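Local atomic coordinates of cytochrome C-type biogenesis protein ccmF (Thermus thermophilus, PDB entry 6ZMQ), a protein that binds heme b within the membrane and, as a heme lyase, probably attaches heme to apocytochrome c during cytochrome c maturation. Residues Ser264-Pro267 / Trp268-Thr272; Ile114-Trp117 / Gly118-Thr122; Lys131-Pro135 / Trp136-Leu140. All blocks are in the same frame, centred on the assembly; numbering follows the deposited sequence.

Contact 1 of 3, residues Ser264-Pro267 / Trp268-Thr272; sequences SFIP and WLLAT. With LMT (dodecyl-beta-D-maltoside), chain D.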
# COMPACT_ATOMS: atom_id res chain seq x y z
N SER A 264 -1.72 7.20 2.20
CA SER A 264 -1.64 5.87 1.62
C SER A 264 -2.72 4.94 2.15
O SER A 264 -2.73 3.75 1.81
CB SER A 264 -0.26 5.26 1.85
OG SER A 264 0.76 6.24 1.69
N PHE A 265 -3.63 5.45 2.98
CA PHE A 265 -4.80 4.73 3.46
C PHE A 265 -6.03 5.02 2.60
O PHE A 265 -6.82 4.10 2.35
CB PHE A 265 -5.07 5.09 4.92
CG PHE A 265 -6.21 4.32 5.56
CD1 PHE A 265 -6.37 2.95 5.33
CD2 PHE A 265 -7.09 4.96 6.42
CE1 PHE A 265 -7.40 2.24 5.94
CE2 PHE A 265 -8.12 4.26 7.03
CZ PHE A 265 -8.28 2.90 6.79
N ILE A 266 -6.21 6.27 2.15
CA ILE A 266 -7.20 6.66 1.14
C ILE A 266 -7.21 5.80 -0.14
O ILE A 266 -8.31 5.35 -0.50
CB ILE A 266 -7.11 8.17 0.79
CG1 ILE A 266 -7.52 9.08 1.95
CG2 ILE A 266 -7.95 8.57 -0.43
CD1 ILE A 266 -6.45 10.01 2.46
N PRO A 267 -6.08 5.51 -0.85
CA PRO A 267 -6.21 4.67 -2.06
C PRO A 267 -6.60 3.23 -1.77
O PRO A 267 -7.48 2.68 -2.47
CB PRO A 267 -4.81 4.73 -2.69
CG PRO A 267 -4.13 5.83 -2.02
CD PRO A 267 -4.66 5.84 -0.66
N TRP A 268 -5.99 2.63 -0.73
CA TRP A 268 -6.28 1.26 -0.30
C TRP A 268 -7.75 1.05 0.03
O TRP A 268 -8.30 -0.03 -0.22
CB TRP A 268 -5.43 0.89 0.92
CG TRP A 268 -5.75 -0.50 1.42
CD1 TRP A 268 -5.23 -1.66 0.94
CD2 TRP A 268 -6.69 -0.87 2.45
NE1 TRP A 268 -5.78 -2.72 1.60
CE2 TRP A 268 -6.68 -2.27 2.53
CE3 TRP A 268 -7.56 -0.16 3.28
CZ2 TRP A 268 -7.48 -2.98 3.42
CZ3 TRP A 268 -8.35 -0.87 4.17
CH2 TRP A 268 -8.30 -2.26 4.23
N LEU A 269 -8.39 2.07 0.62
CA LEU A 269 -9.82 2.02 0.88
C LEU A 269 -10.62 1.93 -0.43
O LEU A 269 -11.46 1.04 -0.60
CB LEU A 269 -10.24 3.24 1.70
CG LEU A 269 -9.91 3.21 3.20
CD1 LEU A 269 -10.23 4.56 3.87
CD2 LEU A 269 -10.62 2.08 3.90
N LEU A 270 -10.31 2.82 -1.38
CA LEU A 270 -11.12 2.92 -2.60
C LEU A 270 -10.88 1.73 -3.51
O LEU A 270 -11.83 1.15 -4.05
CB LEU A 270 -10.80 4.24 -3.31
CG LEU A 270 -11.05 5.49 -2.46
CD1 LEU A 270 -10.23 6.69 -2.95
CD2 LEU A 270 -12.54 5.81 -2.39
N ALA A 271 -9.62 1.28 -3.59
CA ALA A 271 -9.28 0.05 -4.30
C ALA A 271 -9.89 -1.18 -3.64
O ALA A 271 -10.03 -2.21 -4.31
CB ALA A 271 -7.76 -0.10 -4.41
N THR A 272 -10.44 -1.02 -2.47
CA THR A 272 -11.17 -2.15 -1.85
C THR A 272 -12.62 -2.02 -2.26
O THR A 272 -13.21 -2.99 -2.67
CB THR A 272 -11.20 -2.02 -0.35
OG1 THR A 272 -9.81 -2.03 -0.12
CG2 THR A 272 -11.77 -3.25 0.31
C1B LMT D . 0.04 7.37 20.21
C2B LMT D . -0.74 8.34 21.16
C3B LMT D . 0.06 8.78 22.43
C4B LMT D . 1.43 8.07 22.63
C5B LMT D . 2.15 8.16 21.28
C6B LMT D . 3.58 7.65 21.42
O1B LMT D . -0.46 7.47 18.90
O2B LMT D . -1.09 9.43 20.41
O3B LMT D . -0.73 8.70 23.55
O4' LMT D . 2.17 8.71 23.60
O5B LMT D . 1.46 7.50 20.20
O6B LMT D . 4.26 8.43 22.32
C1' LMT D . -3.16 5.33 16.36
C2' LMT D . -3.78 6.36 17.36
C3' LMT D . -2.67 7.32 17.92
C4' LMT D . -1.45 6.54 18.47
C5' LMT D . -0.96 5.75 17.23
C6' LMT D . 0.38 5.09 17.35
O1' LMT D . -4.01 4.26 16.20
O2' LMT D . -4.70 7.13 16.70
O3' LMT D . -3.18 8.14 18.87
O5' LMT D . -1.94 4.78 16.88
O6' LMT D . 0.19 4.04 18.22
C1 LMT D . -4.85 4.28 15.05
C2 LMT D . -5.01 2.84 14.64
C3 LMT D . -6.35 2.42 14.12
C4 LMT D . -6.43 2.69 12.63
C5 LMT D . -7.76 2.22 12.11
C6 LMT D . -7.71 1.65 10.72
C7 LMT D . -6.65 0.60 10.61
C8 LMT D . -7.15 -0.51 9.75
C9 LMT D . -6.17 -0.90 8.69
C10 LMT D . -6.80 -1.99 7.86
C11 LMT D . -5.82 -2.48 6.85
C12 LMT D . -6.01 -3.94 6.58
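Trp268 packs against Phe265, one turn before it, at the N-terminal part of helix 266-284. Its CB sits beside the backbone O of Phe265 at 3.8 Å. From there the indole leaves with CG opposite the backbone N (chi1 178°), which carries the six-membered ring alongside the phenyl. CE3 is the first ring atom to meet it, 3.6 Å from Phe265 CE1, and CZ3 follows against the same carbon. The two rings meet rim to rim with their planes only 17° apart, neither lying over the other's face. Further out the indole leaves phenylalanine for detergent: CH2 lies 3.6 Å from C11 of the dodecyl maltoside, and CZ2 lies 3.6 Å from its last carbon, C12. C11 covers one indole face near the rim, while Thr272 OG1 stands over the centre of the opposite face. A bound phosphatidylethanolamine also touches Trp268.

Leu269 takes the face of the phenyl. Its CD1 makes a CH-pi contact 3.9 Å from the ring centroid, and its CD2 touches Phe265 CZ. The side chains of Ile266 and Leu270 lie side by side, pointing the same way, and meet through CG2 and CD1. The backbone supplies the frame, with Leu269 N bonded to Phe265 O (3.1 Å) and Ala271 N to Pro267 O (2.8 Å). Thr272 OG1 donates to Trp268 O and is also bonded to Trp231 NE1, whose ring stacks on Trp268.

Phe265 is met edge-to-face by Trp255, and Trp257 touches it too; both belong to the tryptophan-rich WWD motif of heme-handling proteins. The side chain of Trp268 is about 5 Å from the bound heme. Trp268 thus lies between this tryptophan-rich cluster and the membrane heme b site, whose axial iron ligand His276 follows on the same helix.

Contact 2 of 3, residues Ile114-Trp117 / Gly118-Thr122; sequences ILLW and GLLQT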
# COMPACT_ATOMS: atom_id res chain seq x y z
N ILE A 114 11.10 8.28 -9.66
CA ILE A 114 10.16 8.45 -10.77
C ILE A 114 10.69 7.75 -12.03
O ILE A 114 9.90 7.39 -12.90
CB ILE A 114 9.78 9.92 -11.04
CG1 ILE A 114 10.99 10.84 -11.13
CG2 ILE A 114 8.85 10.43 -9.96
CD1 ILE A 114 10.79 12.03 -12.04
N LEU A 115 12.01 7.50 -12.11
CA LEU A 115 12.51 6.61 -13.17
C LEU A 115 12.02 5.17 -12.98
O LEU A 115 11.57 4.53 -13.94
CB LEU A 115 14.04 6.67 -13.26
CG LEU A 115 14.79 5.79 -14.28
CD1 LEU A 115 14.13 5.76 -15.67
CD2 LEU A 115 16.25 6.22 -14.41
N LEU A 116 12.09 4.65 -11.75
CA LEU A 116 11.59 3.29 -11.49
C LEU A 116 10.06 3.23 -11.65
O LEU A 116 9.51 2.22 -12.10
CB LEU A 116 12.03 2.84 -10.09
CG LEU A 116 11.82 1.43 -9.49
CD1 LEU A 116 10.47 1.22 -8.80
CD2 LEU A 116 12.03 0.36 -10.58
N TRP A 117 9.39 4.33 -11.31
CA TRP A 117 7.95 4.48 -11.46
C TRP A 117 7.53 4.44 -12.92
O TRP A 117 6.60 3.71 -13.29
CB TRP A 117 7.56 5.81 -10.82
CG TRP A 117 6.17 5.98 -10.46
CD1 TRP A 117 5.14 5.15 -10.76
CD2 TRP A 117 5.60 7.06 -9.71
NE1 TRP A 117 3.98 5.63 -10.25
CE2 TRP A 117 4.23 6.81 -9.59
CE3 TRP A 117 6.13 8.22 -9.12
CZ2 TRP A 117 3.36 7.67 -8.94
CZ3 TRP A 117 5.27 9.07 -8.45
CH2 TRP A 117 3.90 8.78 -8.36
N GLY A 118 8.19 5.24 -13.76
CA GLY A 118 7.92 5.21 -15.19
C GLY A 118 8.33 3.90 -15.84
O GLY A 118 7.71 3.48 -16.81
N LEU A 119 9.33 3.22 -15.28
CA LEU A 119 9.71 1.90 -15.78
C LEU A 119 8.63 0.85 -15.50
O LEU A 119 8.31 0.04 -16.38
CB LEU A 119 11.04 1.45 -15.17
CG LEU A 119 11.53 0.13 -15.77
CD1 LEU A 119 12.92 0.33 -16.09
CD2 LEU A 119 11.44 -1.08 -14.83
N LEU A 120 8.09 0.83 -14.29
CA LEU A 120 7.04 -0.13 -13.98
C LEU A 120 5.74 0.22 -14.70
O LEU A 120 4.98 -0.70 -15.06
CB LEU A 120 6.85 -0.21 -12.46
CG LEU A 120 8.05 -0.76 -11.68
CD1 LEU A 120 7.70 -1.04 -10.22
CD2 LEU A 120 8.64 -2.01 -12.35
N GLN A 121 5.53 1.51 -15.01
CA GLN A 121 4.46 1.92 -15.92
C GLN A 121 4.66 1.34 -17.32
O GLN A 121 3.71 0.80 -17.91
CB GLN A 121 4.39 3.44 -16.00
CG GLN A 121 3.18 4.03 -15.32
CD GLN A 121 1.92 3.81 -16.11
OE1 GLN A 121 1.94 3.58 -17.32
NE2 GLN A 121 0.79 3.90 -15.43
N THR A 122 5.88 1.45 -17.86
CA THR A 122 6.16 0.94 -19.20
C THR A 122 6.08 -0.58 -19.26
O THR A 122 5.64 -1.14 -20.27
CB THR A 122 7.52 1.41 -19.69
OG1 THR A 122 8.53 1.08 -18.73
CG2 THR A 122 7.56 2.90 -20.03
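Leu116 and Leu120, one turn apart on helix 110-129, meet through their CD1 methyls at 3.8 Å. Leu116 holds CG opposite its backbone N (chi1 -174°), Leu120 beside it (chi1 -65°), and the two side chains cross at a slant. Leu116 O accepts Leu120 N at 3.0 Å. Around this pair the regular helix continues, Gly118 N bonding to Ile114 O, Leu119 N to Leu115 O and Gln121 N to Trp117 O. Thr122 OG1 adds a side-chain bond of 2.6 Å back to Leu119 O.

In the next shell, helix 185-213 receives both leucines, Leu116 on Tyr194 and Leu120 on Leu195. Tyr194 also stacks on the ring of Trp117, which Phe152, Phe197 and Phe329 meet as well. Leu115 and Leu119 face helix 61-81 instead, against Ala71 and Phe72.

Main-chain amides and carbonyls thus pair along the helix itself while mostly hydrocarbon and aromatic groups face the neighbouring helices. Buried Gln121, packed on Val198 and Ser201, is a polar exception. The chemistry implies a contact held mainly by apolar burial, as suits a stretch that largely falls in a predicted transmembrane segment.

Contact 3 of 3, residues Lys131-Pro135 / Trp136-Leu140; sequences KPLDP and WRASL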
# COMPACT_ATOMS: atom_id res chain seq x y z
N LYS A 131 -3.04 -7.30 -25.44
CA LYS A 131 -4.45 -7.44 -25.15
C LYS A 131 -5.19 -8.16 -26.27
O LYS A 131 -4.84 -8.02 -27.45
CB LYS A 131 -5.04 -6.04 -24.94
CG LYS A 131 -4.57 -5.07 -26.05
CD LYS A 131 -5.29 -3.74 -26.06
CE LYS A 131 -4.35 -2.64 -26.56
NZ LYS A 131 -3.01 -2.75 -25.95
N PRO A 132 -6.18 -8.99 -25.93
CA PRO A 132 -7.19 -9.42 -26.91
C PRO A 132 -8.39 -8.47 -26.94
O PRO A 132 -9.52 -8.83 -26.59
CB PRO A 132 -7.54 -10.82 -26.40
CG PRO A 132 -7.40 -10.69 -24.91
CD PRO A 132 -6.14 -9.89 -24.76
N LEU A 133 -8.15 -7.23 -27.38
CA LEU A 133 -9.15 -6.18 -27.28
C LEU A 133 -9.43 -5.54 -28.64
O LEU A 133 -8.51 -5.33 -29.44
CB LEU A 133 -8.71 -5.15 -26.24
CG LEU A 133 -9.68 -4.03 -25.87
CD1 LEU A 133 -10.63 -4.60 -24.87
CD2 LEU A 133 -8.91 -2.89 -25.20
N ASP A 134 -10.71 -5.23 -28.86
CA ASP A 134 -11.20 -4.67 -30.11
C ASP A 134 -10.67 -3.25 -30.31
O ASP A 134 -10.46 -2.53 -29.33
CB ASP A 134 -12.74 -4.75 -30.10
CG ASP A 134 -13.38 -4.04 -28.92
OD1 ASP A 134 -13.38 -2.79 -28.88
OD2 ASP A 134 -13.89 -4.73 -28.01
N PRO A 135 -10.42 -2.82 -31.57
CA PRO A 135 -9.44 -1.73 -31.81
C PRO A 135 -9.82 -0.32 -31.34
O PRO A 135 -8.90 0.49 -31.16
CB PRO A 135 -9.26 -1.77 -33.34
CG PRO A 135 -9.62 -3.18 -33.71
CD PRO A 135 -10.81 -3.44 -32.85
N TRP A 136 -11.11 0.01 -31.16
CA TRP A 136 -11.49 1.35 -30.72
C TRP A 136 -11.00 1.63 -29.30
O TRP A 136 -10.24 2.59 -29.05
CB TRP A 136 -13.01 1.54 -30.79
CG TRP A 136 -13.63 1.60 -32.17
CD1 TRP A 136 -14.11 2.72 -32.79
CD2 TRP A 136 -13.88 0.51 -33.06
NE1 TRP A 136 -14.62 2.40 -34.02
CE2 TRP A 136 -14.50 1.05 -34.21
CE3 TRP A 136 -13.65 -0.87 -33.00
CZ2 TRP A 136 -14.87 0.25 -35.29
CZ3 TRP A 136 -14.01 -1.65 -34.08
CH2 TRP A 136 -14.61 -1.09 -35.22
N ARG A 137 -11.34 0.76 -28.36
CA ARG A 137 -10.82 0.99 -27.03
C ARG A 137 -9.42 0.42 -26.84
O ARG A 137 -8.78 0.74 -25.84
CB ARG A 137 -11.77 0.50 -25.94
CG ARG A 137 -12.10 -0.95 -25.75
CD ARG A 137 -13.52 -0.95 -25.19
NE ARG A 137 -13.65 -1.77 -23.98
CZ ARG A 137 -13.80 -3.09 -23.96
NH1 ARG A 137 -13.90 -3.77 -25.09
NH2 ARG A 137 -13.90 -3.72 -22.80
N ALA A 138 -8.89 -0.33 -27.81
CA ALA A 138 -7.46 -0.64 -27.80
C ALA A 138 -6.63 0.60 -28.08
O ALA A 138 -5.65 0.89 -27.37
CB ALA A 138 -7.16 -1.75 -28.81
N SER A 139 -7.06 1.39 -29.08
CA SER A 139 -6.43 2.68 -29.36
C SER A 139 -6.59 3.64 -28.19
O SER A 139 -5.66 4.39 -27.85
CB SER A 139 -7.04 3.29 -30.61
OG SER A 139 -8.25 3.97 -30.31
N LEU A 140 -7.75 3.60 -27.51
CA LEU A 140 -7.88 4.55 -26.40
C LEU A 140 -7.16 4.12 -25.12
O LEU A 140 -6.69 5.01 -24.39
CB LEU A 140 -9.35 4.85 -26.12
CG LEU A 140 -9.78 6.22 -26.66
CD1 LEU A 140 -11.04 6.68 -26.03
CD2 LEU A 140 -8.71 7.33 -26.50
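Pro135 and Ala138, with Arg137 beside them, make the main contacts of this helix N-terminus, where the loop from Lys131 turns into helix 135-157. Asp134 occupies the N-cap position, but its carboxylate makes no capping bond; Pro135 follows in the first turn. Pro135 O accepts Ser139 N at 2.9 Å, and the pyrrolidine CD rests against Trp136 CE3 at 3.8 Å, on the exposed side of the turn.

Ala138 is directed back at the incoming loop. Its N bonds to Asp134 O (3.1 Å), and its CB is overlaid by the aliphatic part of Lys131, whose CE comes to 3.7 Å. Leu133 CD2 flanks the same alanine.

Arg137 turns toward the loop by placing CG between its backbone N and carbonyl carbon (chi1 66°), and bends again at chi3. Its NH1 then forms a salt bridge with Asp134 OD2 at 3.1 Å, the carboxylate lying at the guanidinium edge and the two planes 29° apart. Each has its stronger partner elsewhere: Asp134 OD1 in a salt bridge to Arg215, Arg137 NH2 in one to Glu222. This network probably fixes the guanidinium's rotation and ties the helix start to the loop beyond helix 185-213. Over one guanidinium face, offset toward its rim, sits the methyl Leu133 CD1, 3.4 Å from Arg137 NH1.

How the contacts relate
From the N terminus the chain meets contact 2 first, within helix 110-129, then contact 3 where the following loop enters helix 135-157, and much later contact 1 in the first turns of helix 266-284. Each is one continuous stretch, so none closes a long loop, and the three run in series without nesting or crossing. No two touch: contact 2 lies about 10 Å, between nearest atoms, from each of the others, while contacts 1 and 3 are about 19 Å apart. Shared neighbours connect them through the bundle: helix 185-213 packs on contacts 2 and 3, and helix 288-307 on contacts 1 and 2.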